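Local coordinates for alkyltransferase-like protein 1 (Schizosaccharomyces pombe, PDB 3GVA) that recognises O6-alkylguanine lesions in DNA, bends the duplex and flips the damaged base into a hydrophobic pocket, presenting it to nucleotide excision repair, at residues K46-H49 and P50-V54. Numbering follows the deposited sequence.
Sequences KHLH and PETHV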
ATOM      1  N   LYS A  46       6.968  -4.009   5.017  1.00 24.44           N
ATOM      2  CA  LYS A  46       8.008  -3.192   5.628  1.00 29.98           C
ATOM      3  C   LYS A  46       9.413  -3.751   5.418  1.00 28.81           C
ATOM      4  O   LYS A  46      10.391  -3.012   5.479  1.00 29.30           O
ATOM      5  CB  LYS A  46       7.714  -3.006   7.121  1.00 46.41           C
ATOM      6  CG  LYS A  46       6.402  -2.269   7.378  1.00 52.42           C
ATOM      7  CD  LYS A  46       6.193  -1.945   8.850  1.00 57.26           C
ATOM      8  CE  LYS A  46       7.183  -0.893   9.337  1.00 61.07           C
ATOM      9  NZ  LYS A  46       6.835  -0.375  10.695  1.00 61.80           N
ATOM     10  N   HIS A  47       9.514  -5.046   5.140  1.00 33.36           N
ATOM     11  CA  HIS A  47      10.819  -5.664   4.921  1.00 36.28           C
ATOM     12  C   HIS A  47      11.271  -5.647   3.462  1.00 35.16           C
ATOM     13  O   HIS A  47      12.332  -6.176   3.137  1.00 35.59           O
ATOM     14  CB  HIS A  47      10.816  -7.102   5.447  1.00 68.79           C
ATOM     15  CG  HIS A  47      10.649  -7.200   6.932  1.00 76.12           C
ATOM     16  ND1 HIS A  47      10.638  -8.405   7.602  1.00 78.61           N
ATOM     17  CD2 HIS A  47      10.485  -6.243   7.877  1.00 78.43           C
ATOM     18  CE1 HIS A  47      10.474  -8.187   8.895  1.00 78.71           C
ATOM     19  NE2 HIS A  47      10.379  -6.884   9.089  1.00 81.80           N
ATOM     20  N   LEU A  48      10.475  -5.040   2.585  1.00 34.92           N
ATOM     21  CA  LEU A  48      10.818  -4.969   1.166  1.00 31.55           C
ATOM     22  C   LEU A  48      11.969  -4.016   0.902  1.00 33.59           C
ATOM     23  O   LEU A  48      12.071  -2.960   1.527  1.00 33.11           O
ATOM     24  CB  LEU A  48       9.614  -4.523   0.333  1.00 26.37           C
ATOM     25  CG  LEU A  48       8.644  -5.596  -0.166  1.00 24.91           C
ATOM     26  CD1 LEU A  48       7.446  -4.942  -0.869  1.00 20.95           C
ATOM     27  CD2 LEU A  48       9.375  -6.532  -1.122  1.00 23.49           C
ATOM     28  N   HIS A  49      12.838  -4.399  -0.027  1.00 30.83           N
ATOM     29  CA  HIS A  49      13.972  -3.562  -0.403  1.00 27.97           C
ATOM     30  C   HIS A  49      13.398  -2.337  -1.127  1.00 27.57           C
ATOM     31  O   HIS A  49      12.486  -2.462  -1.947  1.00 26.87           O
ATOM     32  CB  HIS A  49      14.898  -4.335  -1.340  1.00 26.86           C
ATOM     33  CG  HIS A  49      16.149  -3.599  -1.699  1.00 27.26           C
ATOM     34  ND1 HIS A  49      17.283  -3.627  -0.915  1.00 31.84           N
ATOM     35  CD2 HIS A  49      16.444  -2.803  -2.754  1.00 28.56           C
ATOM     36  CE1 HIS A  49      18.221  -2.886  -1.474  1.00 31.60           C
ATOM     37  NE2 HIS A  49      17.739  -2.376  -2.591  1.00 28.25           N
ATOM     38  N   PRO A  50      13.925  -1.140  -0.832  1.00 28.45           N
ATOM     39  CA  PRO A  50      13.443   0.089  -1.467  1.00 31.59           C
ATOM     40  C   PRO A  50      13.461   0.082  -2.992  1.00 31.01           C
ATOM     41  O   PRO A  50      12.735   0.844  -3.621  1.00 31.61           O
ATOM     42  CB  PRO A  50      14.348   1.171  -0.868  1.00 33.74           C
ATOM     43  CG  PRO A  50      15.599   0.422  -0.519  1.00 35.49           C
ATOM     44  CD  PRO A  50      15.055  -0.850   0.068  1.00 32.94           C
ATOM     45  N   GLU A  51      14.284  -0.783  -3.583  1.00 29.28           N
ATOM     46  CA  GLU A  51      14.379  -0.874  -5.039  1.00 27.93           C
ATOM     47  C   GLU A  51      13.628  -2.069  -5.628  1.00 26.02           C
ATOM     48  O   GLU A  51      13.779  -2.386  -6.805  1.00 21.69           O
ATOM     49  CB  GLU A  51      15.849  -0.923  -5.469  1.00 37.88           C
ATOM     50  CG  GLU A  51      16.549   0.418  -5.339  1.00 42.79           C
ATOM     51  CD  GLU A  51      15.871   1.487  -6.175  1.00 45.86           C
ATOM     52  OE1 GLU A  51      15.857   1.351  -7.419  1.00 50.40           O
ATOM     53  OE2 GLU A  51      15.344   2.458  -5.593  1.00 46.75           O
ATOM     54  N   THR A  52      12.813  -2.722  -4.806  1.00 27.44           N
ATOM     55  CA  THR A  52      12.026  -3.871  -5.254  1.00 24.55           C
ATOM     56  C   THR A  52      11.145  -3.537  -6.453  1.00 24.80           C
ATOM     57  O   THR A  52      10.820  -2.375  -6.707  1.00 23.63           O
ATOM     58  CB  THR A  52      11.089  -4.383  -4.144  1.00 19.89           C
ATOM     59  OG1 THR A  52      10.353  -5.517  -4.625  1.00 20.17           O
ATOM     60  CG2 THR A  52      10.093  -3.296  -3.752  1.00 18.22           C
ATOM     61  N   HIS A  53      10.743  -4.582  -7.167  1.00 25.77           N
ATOM     62  CA  HIS A  53       9.878  -4.474  -8.334  1.00 25.95           C
ATOM     63  C   HIS A  53       8.419  -4.508  -7.871  1.00 23.12           C
ATOM     64  O   HIS A  53       7.523  -4.085  -8.595  1.00 21.73           O
ATOM     65  CB  HIS A  53      10.124  -5.663  -9.258  1.00 31.30           C
ATOM     66  CG  HIS A  53       9.691  -6.969  -8.667  1.00 35.88           C
ATOM     67  ND1 HIS A  53       8.446  -7.516  -8.900  1.00 37.45           N
ATOM     68  CD2 HIS A  53      10.315  -7.808  -7.808  1.00 35.32           C
ATOM     69  CE1 HIS A  53       8.323  -8.636  -8.211  1.00 38.88           C
ATOM     70  NE2 HIS A  53       9.444  -8.837  -7.540  1.00 37.52           N
ATOM     71  N   VAL A  54       8.186  -5.038  -6.672  1.00 19.94           N
ATOM     72  CA  VAL A  54       6.830  -5.122  -6.134  1.00 21.18           C
ATOM     73  C   VAL A  54       6.255  -3.709  -6.028  1.00 18.46           C
ATOM     74  O   VAL A  54       6.897  -2.817  -5.482  1.00 20.96           O
ATOM     75  CB  VAL A  54       6.825  -5.795  -4.741  1.00 21.57           C
ATOM     76  CG1 VAL A  54       5.409  -5.827  -4.180  1.00 24.97           C
ATOM     77  CG2 VAL A  54       7.374  -7.214  -4.850  1.00 23.86           C
TER
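The imidazole of H49 takes CD of P50 over one face, near its rim; that CD lies 3.6 Å from the imidazole centroid and 18° off its normal, a CH-pi contact. Both residues belong to a type I beta turn, H49 to T52, in the loop that follows helix 38-46 within the DNA-binding domain of this MGMT relative. CG of H49 is anti to the backbone N (chi1 -175°) and beside the carbonyl carbon, which brings the ring against P50 CD. At the edge of that imidazole, in its plane, lies CB of E51, 3.4 Å from H49 CD2; the E51 carboxylate points elsewhere, to a salt bridge between E51 OE2 and R77 NH2. The turn closes through T52 N to H49 O, 2.9 Å. On the residue before the turn, L48 sends its two methyls to different partners: CD2 packs at 3.8 Å from T52 OG1, whereas CD1 meets V54 CG1, the two side chains crossing at about a right angle. Y11 of helix 3-14 touches both L48 and V54, joining the loop to that helix. A valine in place of T52 would probably leave the V54 amide without its side-chain acceptor and the following bend less firmly held. That acceptor defines an ST turn: V54 N donates to T52 OG1 at 3.0 Å, with an N-H...O angle of 160°.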